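Side-chain contacts in SWD1-like protein (PDB 6E29), which probably serves as a WD-repeat scaffold subunit of the nuclear COMPASS complex, which methylates histone H3: residues H187-T192 against L197-A202; A126-F129 against P133-V136. All blocks are in the same frame, centred on the assembly; numbering follows the deposited sequence.

In the fold
The chain, the beta-propeller domain of a longer protein, has seven blades, each a four-stranded antiparallel sheet; strand 19-23 completes the blade built from the C-terminal strands, closing the ring. Coming from the N terminus, interaction 2 is met first: it joins strands 123-128 and 134-137, the second and third of their blade, across a turn with three residues between the segments. The chain then runs through strand 144-147 and the excursion carrying helix 161-171 before interaction 1 pairs strands 187-192 and 196-201, the equivalent hairpin of the next blade. The two loops follow in series, neither nesting nor crossing. Their centres lie about 12 Å apart, and Ala202 O packs against Leu135 CD2 where the neighbouring blades meet.

Interaction 1: H187-T192 against L197-A202; sequences HLLAGT and LNIIDA
This is the central hairpin of a propeller blade, in which Leu188 pairs with Ile200 and Ala190 with Asn198. Each pair is closed by two nearly straight backbone hydrogen bonds, such as Leu188 N to Ile200 O at 2.8 Å. The side chains then split between the two faces. On one, Leu189 and Ile199 run side by side, pointing the same way, with Leu189 CD2 3.9 Å from Ile199 CG1. Leu197, its CG anti to the backbone N (chi1 -165°), swings CD2 back across the hairpin to 3.3 Å from Ala190 O. The same face ends in His187, whose CD2 rests 3.7 Å from Asp201 CA. A water in the ring plane, 2.9 Å from His187 NE2, donates to Asp201 OD2 and so bridges the two side chains, while Asp201 OD1 turns to the backbone N of Arg203 and Thr204. On the other face Leu188 CB meets Ile200 CB at 4.2 Å, and Thr192 CG2 sits crosswise over Asn198 ND2 at 3.7 Å. That amide is fixed from beyond the hairpin by Ser210 OG and Ser150 O. Pairing of the second and third strands in an antiparallel hairpin is the pattern of a beta-propeller blade.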
loop_
_atom_site.group_PDB
_atom_site.type_symbol
_atom_site.label_atom_id
_atom_site.label_comp_id
_atom_site.label_asym_id
_atom_site.label_seq_id
_atom_site.Cartn_x
_atom_site.Cartn_y
_atom_site.Cartn_z
ATOM N N HIS B 187 -12.905 -4.031 -8.695
ATOM C CA HIS B 187 -11.649 -4.256 -9.396
ATOM C C HIS B 187 -10.482 -4.155 -8.436
ATOM O O HIS B 187 -10.562 -3.537 -7.367
ATOM C CB HIS B 187 -11.446 -3.254 -10.528
ATOM C CG HIS B 187 -12.473 -3.378 -11.605
ATOM N ND1 HIS B 187 -13.716 -2.774 -11.528
ATOM C CD2 HIS B 187 -12.473 -4.105 -12.745
ATOM C CE1 HIS B 187 -14.424 -3.103 -12.594
ATOM N NE2 HIS B 187 -13.694 -3.912 -13.346
ATOM N N LEU B 188 -9.385 -4.748 -8.856
ATOM C CA LEU B 188 -8.131 -4.591 -8.164
ATOM C C LEU B 188 -7.155 -3.922 -9.101
ATOM O O LEU B 188 -7.139 -4.212 -10.295
ATOM C CB LEU B 188 -7.577 -5.918 -7.701
ATOM C CG LEU B 188 -8.463 -6.552 -6.616
ATOM C CD1 LEU B 188 -8.473 -8.033 -6.876
ATOM C CD2 LEU B 188 -7.948 -6.211 -5.200
ATOM N N LEU B 189 -6.334 -3.058 -8.547
ATOM C CA LEU B 189 -5.252 -2.418 -9.288
ATOM C C LEU B 189 -3.971 -3.000 -8.738
ATOM O O LEU B 189 -3.723 -2.940 -7.528
ATOM C CB LEU B 189 -5.286 -0.891 -9.129
ATOM C CG LEU B 189 -6.631 -0.206 -9.355
ATOM C CD1 LEU B 189 -6.474 1.253 -9.104
ATOM C CD2 LEU B 189 -7.141 -0.449 -10.739
ATOM N N ALA B 190 -3.144 -3.564 -9.603
ATOM C CA ALA B 190 -1.950 -4.228 -9.112
ATOM C C ALA B 190 -0.726 -3.754 -9.885
ATOM O O ALA B 190 -0.807 -3.412 -11.076
ATOM C CB ALA B 190 -2.078 -5.750 -9.228
ATOM N N GLY B 191 0.382 -3.702 -9.177
ATOM C CA GLY B 191 1.661 -3.355 -9.778
ATOM C C GLY B 191 2.592 -4.545 -9.812
ATOM O O GLY B 191 2.518 -5.449 -8.968
ATOM N N THR B 192 3.532 -4.525 -10.772
ATOM C CA THR B 192 4.391 -5.666 -10.978
ATOM C C THR B 192 5.856 -5.276 -11.011
ATOM O O THR B 192 6.230 -4.088 -11.056
ATOM C CB THR B 192 4.084 -6.390 -12.300
ATOM O OG1 THR B 192 4.568 -5.588 -13.395
ATOM C CG2 THR B 192 2.572 -6.695 -12.440
ATOM N N LEU B 197 0.930 -1.649 -14.561
ATOM C CA LEU B 197 -0.293 -1.546 -13.756
ATOM C C LEU B 197 -1.355 -2.433 -14.418
ATOM O O LEU B 197 -1.709 -2.215 -15.579
ATOM C CB LEU B 197 -0.736 -0.084 -13.661
ATOM C CG LEU B 197 -1.778 0.371 -12.607
ATOM C CD1 LEU B 197 -3.174 -0.048 -12.999
ATOM C CD2 LEU B 197 -1.429 -0.192 -11.231
ATOM N N ASN B 198 -1.810 -3.461 -13.693
ATOM C CA ASN B 198 -2.867 -4.375 -14.113
ATOM C C ASN B 198 -4.167 -3.944 -13.473
ATOM O O ASN B 198 -4.180 -3.647 -12.283
ATOM C CB ASN B 198 -2.616 -5.812 -13.613
ATOM C CG ASN B 198 -1.442 -6.454 -14.271
ATOM O OD1 ASN B 198 -1.070 -6.037 -15.352
ATOM N ND2 ASN B 198 -0.867 -7.476 -13.635
ATOM N N ILE B 199 -5.255 -3.982 -14.237
ATOM C CA ILE B 199 -6.594 -3.815 -13.681
ATOM C C ILE B 199 -7.243 -5.180 -13.758
ATOM O O ILE B 199 -7.278 -5.785 -14.836
ATOM C CB ILE B 199 -7.436 -2.783 -14.449
ATOM C CG1 ILE B 199 -6.750 -1.422 -14.474
ATOM C CG2 ILE B 199 -8.808 -2.604 -13.755
ATOM C CD1 ILE B 199 -7.538 -0.329 -15.208
ATOM N N ILE B 200 -7.694 -5.687 -12.617
ATOM C CA ILE B 200 -8.237 -7.039 -12.475
ATOM C C ILE B 200 -9.697 -6.921 -12.079
ATOM O O ILE B 200 -10.018 -6.228 -11.108
ATOM C CB ILE B 200 -7.453 -7.840 -11.409
ATOM C CG1 ILE B 200 -5.975 -7.870 -11.767
ATOM C CG2 ILE B 200 -7.980 -9.334 -11.235
ATOM C CD1 ILE B 200 -5.099 -8.524 -10.683
ATOM N N ASP B 201 -10.580 -7.600 -12.826
ATOM C CA ASP B 201 -11.970 -7.777 -12.407
ATOM C C ASP B 201 -12.006 -8.686 -11.180
ATOM O O ASP B 201 -11.548 -9.830 -11.233
ATOM C CB ASP B 201 -12.752 -8.386 -13.575
ATOM C CG ASP B 201 -14.249 -8.418 -13.350
ATOM O OD1 ASP B 201 -14.677 -8.987 -12.329
ATOM O OD2 ASP B 201 -14.996 -7.908 -14.221
ATOM N N ALA B 202 -12.507 -8.178 -10.053
ATOM C CA ALA B 202 -12.410 -8.973 -8.839
ATOM C C ALA B 202 -13.382 -10.141 -8.840
ATOM O O ALA B 202 -13.216 -11.072 -8.044
ATOM C CB ALA B 202 -12.623 -8.095 -7.594
HETATM O O HOH W 1 -14.693 -5.487 -15.510
#

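Interaction 2: A126-F129 against P133-V136; sequences AALF and PMLV
Peptide groups of Ala126 and Met134 are the flat groups that meet here, rather than aromatic rings. Met134 N-H approaches in the plane of the Ala126 carbonyl, 3.0 Å from Ala126 O, whereas Ala126 N-H comes to Met134 O at 2.8 Å, nearly along the C=O axis. With N-H to acceptor angles of 165° for the first and 162° for the second, the two bonds close the ring of an antiparallel hydrogen-bonded pair. This is the hairpin between the second and third strands of a beta-propeller blade, caught close to its turn; further from the turn Val136 continues the ladder by bonding to Phe124.

Pro133 leads into the returning strand. Its CA lies 3.3 Å from Ala126 O and its CB 3.6 Å from the same oxygen, so the carbonyl that accepts the Met134 bond also has the base of the proline ring against it.

One face of the hairpin carries Ala126, Leu128 and Met134, and the small Ala126 packs on Val111 and Ala114 of the first strand of the blade. Leu128 and Met134 sit diagonally across the hairpin and cross obliquely. Leu128, with CG beside its backbone N (chi1 -61°), reaches over the strand gap by its CD1 branch. Met134 answers with the start of its chain alone: bends at chi2 and chi3 lead the sulfur and CE away from Leu128, and the side chain also touches Phe107. The apolar bridge across the hairpin therefore rests on Leu128 CD1 against Met134 CG at 4.0 Å, while Met134 SD stands 5.2 Å from that same Leu128 CD1.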
loop_
_atom_site.group_PDB
_atom_site.type_symbol
_atom_site.label_atom_id
_atom_site.label_comp_id
_atom_site.label_asym_id
_atom_site.label_seq_id
_atom_site.Cartn_x
_atom_site.Cartn_y
_atom_site.Cartn_z
ATOM N N ALA B 126 -3.784 -9.902 -1.324
ATOM C CA ALA B 126 -2.397 -9.777 -0.868
ATOM C C ALA B 126 -1.409 -9.961 -2.020
ATOM O O ALA B 126 -1.660 -10.703 -2.970
ATOM C CB ALA B 126 -2.122 -10.785 0.244
ATOM N N ALA B 127 -0.292 -9.263 -1.941
ATOM C CA ALA B 127 0.827 -9.499 -2.853
ATOM C C ALA B 127 1.938 -10.191 -2.059
ATOM O O ALA B 127 2.212 -9.821 -0.913
ATOM C CB ALA B 127 1.304 -8.176 -3.480
ATOM N N LEU B 128 2.562 -11.208 -2.649
ATOM C CA LEU B 128 3.514 -12.071 -1.957
ATOM C C LEU B 128 4.887 -12.011 -2.611
ATOM O O LEU B 128 4.997 -11.968 -3.845
ATOM C CB LEU B 128 3.028 -13.497 -1.987
ATOM C CG LEU B 128 1.694 -13.652 -1.290
ATOM C CD1 LEU B 128 1.251 -15.077 -1.491
ATOM C CD2 LEU B 128 1.907 -13.320 0.215
ATOM N N PHE B 129 5.934 -12.025 -1.776
ATOM C CA PHE B 129 7.295 -12.023 -2.281
ATOM C C PHE B 129 7.552 -13.293 -3.115
ATOM O O PHE B 129 7.407 -14.426 -2.631
ATOM C CB PHE B 129 8.278 -11.893 -1.116
ATOM C CG PHE B 129 9.730 -11.903 -1.531
ATOM C CD1 PHE B 129 10.260 -10.862 -2.288
ATOM C CD2 PHE B 129 10.557 -12.939 -1.155
ATOM C CE1 PHE B 129 11.596 -10.874 -2.677
ATOM C CE2 PHE B 129 11.907 -12.960 -1.536
ATOM C CZ PHE B 129 12.420 -11.932 -2.308
ATOM N N PRO B 133 -0.060 -13.484 -6.428
ATOM C CA PRO B 133 -0.956 -12.666 -5.590
ATOM C C PRO B 133 -2.249 -13.408 -5.326
ATOM O O PRO B 133 -2.642 -14.261 -6.107
ATOM C CB PRO B 133 -1.216 -11.425 -6.446
ATOM C CG PRO B 133 -1.076 -11.920 -7.869
ATOM C CD PRO B 133 0.032 -12.960 -7.795
ATOM N N MET B 134 -2.900 -13.091 -4.203
ATOM C CA MET B 134 -4.035 -13.902 -3.761
ATOM C C MET B 134 -5.224 -13.042 -3.340
ATOM O O MET B 134 -5.059 -11.983 -2.735
ATOM C CB MET B 134 -3.651 -14.816 -2.572
ATOM C CG MET B 134 -2.497 -15.762 -2.820
ATOM S SD MET B 134 -2.912 -17.075 -3.987
ATOM C CE MET B 134 -4.162 -17.919 -3.069
ATOM N N LEU B 135 -6.422 -13.508 -3.690
ATOM C CA LEU B 135 -7.677 -12.995 -3.160
ATOM C C LEU B 135 -8.218 -14.035 -2.177
ATOM O O LEU B 135 -8.450 -15.196 -2.548
ATOM C CB LEU B 135 -8.661 -12.727 -4.296
ATOM C CG LEU B 135 -9.936 -11.978 -3.927
ATOM C CD1 LEU B 135 -9.542 -10.707 -3.290
ATOM C CD2 LEU B 135 -10.767 -11.666 -5.169
ATOM N N VAL B 136 -8.401 -13.651 -0.922
ATOM C CA VAL B 136 -8.803 -14.625 0.097
ATOM C C VAL B 136 -10.158 -14.241 0.676
ATOM O O VAL B 136 -10.358 -13.098 1.092
ATOM C CB VAL B 136 -7.751 -14.755 1.220
ATOM C CG1 VAL B 136 -8.221 -15.788 2.262
ATOM C CG2 VAL B 136 -6.393 -15.164 0.650
#